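Local coordinates for protein 5-Carboxyvanillate Decarboxylase (PDB 4QRN) that probably removes one carboxyl group from 5-carboxyvanillate, as a manganese-binding decarboxylase of the amidohydrolase superfamily, at residues Y35-T40 and K361-N366; N305-N310 and E328-Y333; G115-H120 and I177-H182. All coordinates share one frame; numbering follows the deposited sequence.

Contact 1. Residues Y35-T40 and K361-N366; sequences YLRIAT and KFFQTN
The phenol ring of Tyr35 lies over one face of the Phe363 ring, the two planes only 3° from parallel but slid apart so that the rings barely overlap. The centroids of this aromatic pair are 4.5 Å apart, and its closest atoms are Tyr35 CE1 and Phe363 CD2 at 3.3 Å. The opposite face of Phe363 is covered towards its rim by CD2 of Phe362, its neighbour in the helix, while CG of Arg37 sits at the edge of the Tyr35 ring, in its plane. The methylene chain of Arg37 runs alongside Phe363, CG coming to 3.8 Å from Phe363 CD1, and its guanidinium stands nearly perpendicular to the phenyl ring, which meets that group at its edge.

Two hydrogen bonds fix the backbone beside this aromatic pair. Gln364 points its CG anti to the backbone N (chi1 179°), and the extended chain brings OE1 to Leu36 N at 2.9 Å; the bond is nearly straight at the hydrogen, but the donor stands above the amide carbonyl plane. Phe363 O, within the wider pi-type turn at 361-365, accepts from Ile38 N at 2.9 Å. Ile38 CD1 then packs against the backbone carbonyl oxygen and CG of Gln364.

Asp350 of helix 343-350 takes both the Tyr35 hydroxyl and the Arg37 guanidinium, the latter as a salt bridge. The contact thus seats the entry to strand 38-44 on the C-terminal helix 356-370, with helix 343-350 beside the aromatic pair and strand 106-111 pairing with the residues from Arg37 onward.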
loop_
_atom_site.group_PDB
_atom_site.type_symbol
_atom_site.label_atom_id
_atom_site.label_comp_id
_atom_site.label_asym_id
_atom_site.label_seq_id
_atom_site.Cartn_x
_atom_site.Cartn_y
_atom_site.Cartn_z
ATOM N N TYR A 35 13.945 5.231 29.519
ATOM C CA TYR A 35 14.384 5.548 28.178
ATOM C C TYR A 35 14.103 7.023 27.959
ATOM O O TYR A 35 13.160 7.556 28.524
ATOM C CB TYR A 35 13.652 4.702 27.111
ATOM C CG TYR A 35 12.154 4.640 27.282
ATOM C CD1 TYR A 35 11.309 5.649 26.802
ATOM C CD2 TYR A 35 11.571 3.568 27.943
ATOM C CE1 TYR A 35 9.939 5.576 26.994
ATOM C CE2 TYR A 35 10.211 3.503 28.150
ATOM C CZ TYR A 35 9.391 4.488 27.642
ATOM O OH TYR A 35 8.028 4.396 27.851
ATOM N N LEU A 36 14.908 7.654 27.112
ATOM C CA LEU A 36 14.524 8.928 26.523
ATOM C C LEU A 36 13.535 8.668 25.405
ATOM O O LEU A 36 13.572 7.601 24.778
ATOM C CB LEU A 36 15.740 9.650 25.942
ATOM C CG LEU A 36 16.846 10.000 26.919
ATOM C CD1 LEU A 36 17.997 10.657 26.159
ATOM C CD2 LEU A 36 16.344 10.915 28.025
ATOM N N ARG A 37 12.654 9.625 25.147
ATOM C CA ARG A 37 11.775 9.554 23.987
ATOM C C ARG A 37 12.385 10.422 22.888
ATOM O O ARG A 37 12.398 11.654 23.013
ATOM C CB ARG A 37 10.362 9.999 24.314
ATOM C CG ARG A 37 9.716 9.198 25.445
ATOM C CD ARG A 37 8.246 9.522 25.576
ATOM N NE ARG A 37 7.605 8.970 26.762
ATOM C CZ ARG A 37 7.657 9.520 27.970
ATOM N NH1 ARG A 37 8.353 10.638 28.176
ATOM N NH2 ARG A 37 6.985 8.944 28.967
ATOM N N ILE A 38 12.896 9.776 21.841
ATOM C CA ILE A 38 13.500 10.461 20.700
ATOM C C ILE A 38 12.549 10.305 19.514
ATOM O O ILE A 38 12.328 9.181 19.037
ATOM C CB ILE A 38 14.897 9.903 20.379
ATOM C CG1 ILE A 38 15.808 10.039 21.626
ATOM C CG2 ILE A 38 15.463 10.613 19.152
ATOM C CD1 ILE A 38 17.229 9.526 21.440
ATOM N N ALA A 39 11.960 11.413 19.072
ATOM C CA ALA A 39 10.990 11.396 17.989
ATOM C C ALA A 39 11.724 11.647 16.669
ATOM O O ALA A 39 12.353 12.681 16.505
ATOM C CB ALA A 39 9.940 12.460 18.241
ATOM N N THR A 40 11.637 10.690 15.742
ATOM C CA THR A 40 12.513 10.686 14.578
ATOM C C THR A 40 11.902 11.140 13.242
ATOM O O THR A 40 12.578 10.991 12.220
ATOM C CB THR A 40 13.127 9.299 14.388
ATOM O OG1 THR A 40 12.088 8.331 14.184
ATOM C CG2 THR A 40 13.990 8.896 15.581
ATOM N N LYS A 361 15.067 0.311 23.098
ATOM C CA LYS A 361 15.562 0.364 21.718
ATOM C C LYS A 361 14.619 1.201 20.842
ATOM O O LYS A 361 15.060 2.065 20.090
ATOM C CB LYS A 361 15.679 -1.041 21.131
ATOM C CG LYS A 361 16.791 -1.869 21.759
ATOM C CD LYS A 361 16.828 -3.252 21.095
ATOM C CE LYS A 361 17.942 -4.119 21.644
ATOM N NZ LYS A 361 18.055 -5.386 20.841
ATOM N N PHE A 362 13.318 0.897 20.934
ATOM C CA PHE A 362 12.293 1.560 20.134
ATOM C C PHE A 362 12.289 3.074 20.352
ATOM O O PHE A 362 12.276 3.844 19.392
ATOM C CB PHE A 362 10.941 0.922 20.484
ATOM C CG PHE A 362 9.757 1.601 19.843
ATOM C CD1 PHE A 362 9.532 1.508 18.469
ATOM C CD2 PHE A 362 8.847 2.321 20.603
ATOM C CE1 PHE A 362 8.432 2.131 17.880
ATOM C CE2 PHE A 362 7.743 2.943 20.011
ATOM C CZ PHE A 362 7.543 2.830 18.658
ATOM N N PHE A 363 12.302 3.518 21.605
ATOM C CA PHE A 363 12.202 4.943 21.894
ATOM C C PHE A 363 13.501 5.715 21.771
ATOM O O PHE A 363 13.480 6.910 21.492
ATOM C CB PHE A 363 11.655 5.177 23.306
ATOM C CG PHE A 363 10.146 5.250 23.390
ATOM C CD1 PHE A 363 9.471 6.357 22.898
ATOM C CD2 PHE A 363 9.413 4.252 24.031
ATOM C CE1 PHE A 363 8.088 6.494 23.067
ATOM C CE2 PHE A 363 8.023 4.359 24.165
ATOM C CZ PHE A 363 7.380 5.491 23.697
ATOM N N GLN A 364 14.628 5.059 22.071
ATOM C CA GLN A 364 15.894 5.774 22.281
ATOM C C GLN A 364 17.070 5.190 21.527
ATOM O O GLN A 364 17.694 5.881 20.733
ATOM C CB GLN A 364 16.237 5.802 23.773
ATOM C CG GLN A 364 17.565 6.519 24.035
ATOM C CD GLN A 364 18.036 6.355 25.465
ATOM O OE1 GLN A 364 17.251 6.166 26.399
ATOM N NE2 GLN A 364 19.339 6.353 25.638
ATOM N N THR A 365 17.466 3.950 21.832
ATOM C CA THR A 365 18.815 3.561 21.437
ATOM C C THR A 365 18.946 3.176 19.975
ATOM O O THR A 365 20.047 3.293 19.428
ATOM C CB THR A 365 19.412 2.488 22.361
ATOM O OG1 THR A 365 18.614 1.314 22.307
ATOM C CG2 THR A 365 19.475 2.994 23.803
ATOM N N ASN A 366 17.866 2.757 19.317
ATOM C CA ASN A 366 17.969 2.569 17.879
ATOM C C ASN A 366 18.271 3.895 17.180
ATOM O O ASN A 366 19.191 3.967 16.374
ATOM C CB ASN A 366 16.699 1.946 17.321
ATOM C CG ASN A 366 16.509 0.478 17.738
ATOM O OD1 ASN A 366 17.435 -0.195 18.206
ATOM N ND2 ASN A 366 15.294 -0.018 17.542
#

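Contact 2. Residues N305-N310 and E328-Y333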
loop_
_atom_site.group_PDB
_atom_site.type_symbol
_atom_site.label_atom_id
_atom_site.label_comp_id
_atom_site.label_asym_id
_atom_site.label_seq_id
_atom_site.Cartn_x
_atom_site.Cartn_y
_atom_site.Cartn_z
ATOM N N ASN A 305 19.631 -2.864 5.185
ATOM C CA ASN A 305 19.754 -1.526 4.596
ATOM C C ASN A 305 18.560 -0.616 4.784
ATOM O O ASN A 305 18.675 0.562 4.466
ATOM C CB ASN A 305 20.044 -1.614 3.095
ATOM C CG ASN A 305 21.370 -2.255 2.802
ATOM O OD1 ASN A 305 21.466 -3.475 2.587
ATOM N ND2 ASN A 305 22.415 -1.449 2.793
ATOM N N VAL A 306 17.435 -1.109 5.288
ATOM C CA VAL A 306 16.253 -0.279 5.486
ATOM C C VAL A 306 15.948 -0.176 6.968
ATOM O O VAL A 306 16.144 -1.121 7.725
ATOM C CB VAL A 306 15.051 -0.844 4.701
ATOM C CG1 VAL A 306 13.796 0.012 4.912
ATOM C CG2 VAL A 306 15.406 -0.932 3.211
ATOM N N LEU A 307 15.500 0.997 7.385
ATOM C CA LEU A 307 15.156 1.294 8.769
ATOM C C LEU A 307 13.761 1.918 8.754
ATOM O O LEU A 307 13.411 2.622 7.802
ATOM C CB LEU A 307 16.160 2.294 9.338
ATOM C CG LEU A 307 17.606 1.778 9.405
ATOM C CD1 LEU A 307 18.561 2.935 9.630
ATOM C CD2 LEU A 307 17.779 0.692 10.499
ATOM N N VAL A 308 12.975 1.646 9.789
ATOM C CA VAL A 308 11.585 2.077 9.801
ATOM C C VAL A 308 11.259 2.817 11.072
ATOM O O VAL A 308 11.755 2.482 12.161
ATOM C CB VAL A 308 10.662 0.838 9.666
ATOM C CG1 VAL A 308 9.224 1.119 10.078
ATOM C CG2 VAL A 308 10.744 0.299 8.260
ATOM N N THR A 309 10.412 3.828 10.943
ATOM C CA THR A 309 9.823 4.475 12.111
ATOM C C THR A 309 8.317 4.210 12.122
ATOM O O THR A 309 7.721 3.874 11.107
ATOM C CB THR A 309 10.089 5.989 12.181
ATOM O OG1 THR A 309 9.115 6.684 11.376
ATOM C CG2 THR A 309 11.511 6.343 11.755
ATOM N N ASN A 310 7.697 4.431 13.284
ATOM C CA ASN A 310 6.247 4.276 13.412
ATOM C C ASN A 310 5.480 5.584 13.279
ATOM O O ASN A 310 4.375 5.688 13.815
ATOM C CB ASN A 310 5.853 3.609 14.734
ATOM C CG ASN A 310 5.845 4.588 15.873
ATOM O OD1 ASN A 310 6.798 5.337 16.044
ATOM N ND2 ASN A 310 4.781 4.584 16.671
ATOM N N GLU A 328 14.073 -6.022 15.880
ATOM C CA GLU A 328 13.736 -4.962 16.826
ATOM C C GLU A 328 14.763 -3.834 16.878
ATOM O O GLU A 328 14.437 -2.759 17.373
ATOM C CB GLU A 328 13.503 -5.520 18.214
ATOM C CG GLU A 328 14.745 -6.044 18.852
ATOM C CD GLU A 328 14.539 -6.442 20.298
ATOM O OE1 GLU A 328 13.376 -6.618 20.717
ATOM O OE2 GLU A 328 15.537 -6.576 21.034
ATOM N N ASP A 329 15.965 -4.043 16.353
ATOM C CA ASP A 329 16.954 -2.978 16.295
ATOM C C ASP A 329 16.695 -1.991 15.169
ATOM O O ASP A 329 17.417 -1.000 15.080
ATOM C CB ASP A 329 18.375 -3.535 16.072
ATOM C CG ASP A 329 18.922 -4.320 17.221
ATOM O OD1 ASP A 329 18.293 -4.383 18.288
ATOM O OD2 ASP A 329 20.040 -4.857 17.039
ATOM N N ARG A 330 15.716 -2.266 14.298
ATOM C CA ARG A 330 15.578 -1.518 13.050
ATOM C C ARG A 330 14.267 -0.744 12.980
ATOM O O ARG A 330 13.915 -0.240 11.913
ATOM C CB ARG A 330 15.742 -2.447 11.846
ATOM C CG ARG A 330 17.088 -3.149 11.844
ATOM C CD ARG A 330 17.357 -3.868 10.524
ATOM N NE ARG A 330 17.660 -2.952 9.426
ATOM C CZ ARG A 330 18.850 -2.404 9.202
ATOM N NH1 ARG A 330 19.874 -2.672 10.005
ATOM N NH2 ARG A 330 19.023 -1.595 8.179
ATOM N N VAL A 331 13.571 -0.619 14.115
ATOM C CA VAL A 331 12.276 0.054 14.201
ATOM C C VAL A 331 12.360 1.101 15.310
ATOM O O VAL A 331 12.709 0.774 16.453
ATOM C CB VAL A 331 11.142 -0.958 14.483
ATOM C CG1 VAL A 331 9.800 -0.254 14.596
ATOM C CG2 VAL A 331 11.132 -2.048 13.419
ATOM N N MET A 332 12.016 2.346 14.974
ATOM C CA MET A 332 12.179 3.505 15.853
ATOM C C MET A 332 10.867 4.240 16.041
ATOM O O MET A 332 10.030 4.310 15.135
ATOM C CB MET A 332 13.189 4.483 15.198
ATOM C CG MET A 332 14.601 3.937 15.183
ATOM S SD MET A 332 15.737 4.950 14.215
ATOM C CE MET A 332 15.284 4.460 12.544
ATOM N N TYR A 333 10.740 4.864 17.200
ATOM C CA TYR A 333 9.638 5.748 17.490
ATOM C C TYR A 333 9.744 7.059 16.707
ATOM O O TYR A 333 10.822 7.646 16.586
ATOM C CB TYR A 333 9.629 6.064 18.994
ATOM C CG TYR A 333 8.596 7.113 19.367
ATOM C CD1 TYR A 333 7.233 6.818 19.332
ATOM C CD2 TYR A 333 8.971 8.402 19.705
ATOM C CE1 TYR A 333 6.286 7.791 19.621
ATOM C CE2 TYR A 333 8.039 9.372 19.986
ATOM C CZ TYR A 333 6.691 9.075 19.931
ATOM O OH TYR A 333 5.795 10.083 20.216
#
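Leu307 and Arg330 set their side chains across each other at about a right angle, with CD2 of the leucine over the centre of one guanidinium face, 3.5 Å from Arg330 CZ. Arg330 reaches this place through a bend at chi3 (73°), which turns the planar group back towards the neighbouring strand. There it grips a single backbone oxygen side-on: Val306 O receives NE at 2.9 Å and NH2 at 3.0 Å, both approaching from the same face of the carbonyl plane. NH2 also bonds to Gln258 OE1, so the buried guanidinium has two acceptors.

Beyond the arginine the backbones pair as parallel strands, the two ends of a beta-alpha-beta unit whose crossover is helix 316-326, in the (beta/alpha)8 barrel of the amidohydrolase fold; Tyr333 in turn bonds through its backbone to Thr40 of strand 38-44. Val308 N bonds to Arg330 O, Val308 O accepts from Met332 N at 2.8 Å, and Asn310 N continues the pattern to Met332 O. Val308 and Val331 turn to the face that carries helix 316-326. Thr309 and Met332 turn to the other, where both touch Thr40 and Thr309 also lies against the metal ligand Glu41. Met332, bent at its thioether, brings CE to 4.0 Å from Leu307 CB. At the far end Asn310 OD1 comes to 3.2 Å from Tyr333 CA, approaching the phenol ring obliquely, and accepts a hydrogen bond from Ala334 N.

Contact 3. Residues G115-H120 and I177-H182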
loop_
_atom_site.group_PDB
_atom_site.type_symbol
_atom_site.label_atom_id
_atom_site.label_comp_id
_atom_site.label_asym_id
_atom_site.label_seq_id
_atom_site.Cartn_x
_atom_site.Cartn_y
_atom_site.Cartn_z
ATOM N N GLY A 115 9.285 20.284 0.546
ATOM C CA GLY A 115 10.533 21.029 0.555
ATOM C C GLY A 115 10.642 21.928 -0.666
ATOM O O GLY A 115 9.647 22.516 -1.117
ATOM N N VAL A 116 11.845 22.039 -1.227
ATOM C CA VAL A 116 12.030 22.849 -2.436
ATOM C C VAL A 116 12.010 22.013 -3.704
ATOM O O VAL A 116 12.256 22.523 -4.798
ATOM C CB VAL A 116 13.333 23.679 -2.385
ATOM C CG1 VAL A 116 13.338 24.587 -1.164
ATOM C CG2 VAL A 116 14.572 22.805 -2.425
ATOM N N GLN A 117 11.705 20.728 -3.564
ATOM C CA GLN A 117 11.735 19.818 -4.697
ATOM C C GLN A 117 10.839 20.216 -5.879
ATOM O O GLN A 117 11.226 20.010 -7.022
ATOM C CB GLN A 117 11.463 18.380 -4.225
ATOM C CG GLN A 117 12.515 17.971 -3.189
ATOM C CD GLN A 117 12.327 16.625 -2.560
ATOM O OE1 GLN A 117 12.686 16.469 -1.390
ATOM N NE2 GLN A 117 11.796 15.650 -3.293
ATOM N N PRO A 118 9.657 20.821 -5.623
ATOM C CA PRO A 118 8.797 21.152 -6.775
ATOM C C PRO A 118 9.219 22.408 -7.547
ATOM O O PRO A 118 8.609 22.697 -8.584
ATOM C CB PRO A 118 7.429 21.401 -6.131
ATOM C CG PRO A 118 7.487 20.721 -4.814
ATOM C CD PRO A 118 8.911 20.878 -4.352
ATOM N N LEU A 119 10.176 23.169 -7.020
ATOM C CA LEU A 119 10.464 24.498 -7.568
ATOM C C LEU A 119 11.157 24.399 -8.913
ATOM O O LEU A 119 12.135 23.650 -9.093
ATOM C CB LEU A 119 11.307 25.297 -6.589
ATOM C CG LEU A 119 10.529 26.089 -5.532
ATOM C CD1 LEU A 119 9.584 25.231 -4.703
ATOM C CD2 LEU A 119 11.510 26.830 -4.644
ATOM N N HIS A 120 10.647 25.167 -9.868
ATOM C CA HIS A 120 11.171 25.150 -11.222
ATOM C C HIS A 120 12.451 25.965 -11.421
ATOM O O HIS A 120 13.261 25.657 -12.302
ATOM C CB HIS A 120 10.079 25.628 -12.168
ATOM C CG HIS A 120 8.853 24.765 -12.118
ATOM N ND1 HIS A 120 7.670 25.159 -11.521
ATOM C CD2 HIS A 120 8.661 23.484 -12.509
ATOM C CE1 HIS A 120 6.786 24.178 -11.607
ATOM N NE2 HIS A 120 7.361 23.153 -12.210
ATOM N N ILE A 177 19.907 13.449 5.657
ATOM C CA ILE A 177 19.014 14.297 4.879
ATOM C C ILE A 177 17.669 13.586 4.736
ATOM O O ILE A 177 17.569 12.352 4.771
ATOM C CB ILE A 177 19.539 14.719 3.465
ATOM C CG1 ILE A 177 19.758 13.483 2.571
ATOM C CG2 ILE A 177 20.796 15.592 3.605
ATOM C CD1 ILE A 177 19.923 13.814 1.120
ATOM N N GLN A 178 16.642 14.421 4.564
ATOM C CA GLN A 178 15.318 13.942 4.188
ATOM C C GLN A 178 15.023 14.388 2.771
ATOM O O GLN A 178 15.142 15.573 2.456
ATOM C CB GLN A 178 14.258 14.515 5.142
ATOM C CG GLN A 178 12.831 14.137 4.713
ATOM C CD GLN A 178 11.813 14.571 5.731
ATOM O OE1 GLN A 178 11.771 14.036 6.842
ATOM N NE2 GLN A 178 10.981 15.552 5.367
ATOM N N ILE A 179 14.634 13.439 1.914
ATOM C CA ILE A 179 14.136 13.755 0.583
ATOM C C ILE A 179 12.659 13.384 0.585
ATOM O O ILE A 179 12.271 12.292 1.025
ATOM C CB ILE A 179 14.921 13.017 -0.523
ATOM C CG1 ILE A 179 16.359 13.558 -0.567
ATOM C CG2 ILE A 179 14.212 13.177 -1.895
ATOM C CD1 ILE A 179 17.251 12.907 -1.628
ATOM N N ASN A 180 11.833 14.313 0.115
ATOM C CA ASN A 180 10.381 14.196 0.128
ATOM C C ASN A 180 9.920 13.492 -1.124
ATOM O O ASN A 180 9.253 14.060 -1.994
ATOM C CB ASN A 180 9.809 15.596 0.290
ATOM C CG ASN A 180 10.376 16.253 1.489
ATOM O OD1 ASN A 180 10.119 15.790 2.602
ATOM N ND2 ASN A 180 11.207 17.293 1.291
ATOM N N SER A 181 10.337 12.238 -1.237
ATOM C CA SER A 181 10.024 11.350 -2.334
ATOM C C SER A 181 10.326 12.008 -3.681
ATOM O O SER A 181 11.436 12.511 -3.843
ATOM C CB SER A 181 8.625 10.742 -2.183
ATOM O OG SER A 181 8.583 9.534 -2.894
ATOM N N HIS A 182 9.436 11.909 -4.675
ATOM C CA HIS A 182 9.797 12.307 -6.036
ATOM C C HIS A 182 10.183 13.789 -6.131
ATOM O O HIS A 182 9.790 14.625 -5.316
ATOM C CB HIS A 182 8.633 12.028 -7.016
ATOM C CG HIS A 182 7.487 12.970 -6.871
ATOM N ND1 HIS A 182 7.343 14.103 -7.651
ATOM C CD2 HIS A 182 6.430 12.942 -6.021
ATOM C CE1 HIS A 182 6.240 14.736 -7.274
ATOM N NE2 HIS A 182 5.665 14.048 -6.293
HETATM O O HOH W 1 15.285 17.270 0.282
#
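An inverse gamma turn centred on Asn180, following strand 177-179 and beside the metal ligand His210, is held by the side-chain amide of Gln117. Gln117 OE1 accepts from Asn180 N at 2.8 Å, the donor lying in the amide carbonyl plane on a lone pair, with an angle of 163° at the hydrogen. Asn180 ND2 adds a weak bond to the same oxygen at 3.2 Å. The two side chains cross at about a right angle, although their amide planes are only 26° apart.

The other end of the Gln117 amide works as a donor: NE2 makes weak bonds to His182 O at 3.0 Å and to Ser181 O at 3.2 Å. The strong bond from Asn180 N, with these weak ones from NE2, sets which way round the amide lies. Its chain is extended beyond CG (chi2 176°), long enough to span from the loop to the turn. A water lies between Gln117 OE1 and Gln178 O, joining loop and strand.

The loop 115-120 leads into helix 122-142, and its type I beta turn from Val116 to Leu119 contains Gln117. The contact therefore ties the loops after strands 106-111 and 177-179 of the (beta/alpha)8 barrel, at the strand ends where the family's active site lies. Gly115, with positive phi, passes close to Asn180, its N being 3.6 Å from Asn180 ND2.

On the strand side, Gln178 NE2 donates to Asn180 OD1 at 2.9 Å, in the carbonyl plane, which helps set the asparagine amide. CG2 of Ile179 packs against the Gln117 amide. Asn180 also touches Ser113, a residue of the ligand pocket, while Ser181 OG is engaged by Glu237 and His241.

Contacts 1 and 2 adjoin, their centres about 11 Å apart. Lys361 NZ forms salt bridges with Asp329 OD1 and Glu328 OE2, each at 2.8 Å, and Thr40 OG1 packs 3.2 Å from Thr309 CG2. Contact 3 lies across the chain's centre, about 27 Å from contact 1 and 23 Å from contact 2, centre to centre, but contacts 2 and 3 both reach strands of the barrel, 306-309 with 331-332 and 177-179. Both approach the manganese site of Glu41, His210 and Asp336: the side chain of Thr309 is about 8 Å from the manganese ion, and that of Asn180 about 7 Å from the bound 4-hydroxy-3-methoxy-5-nitrobenzoic acid. Contact 1 leads into the strand carrying Glu41.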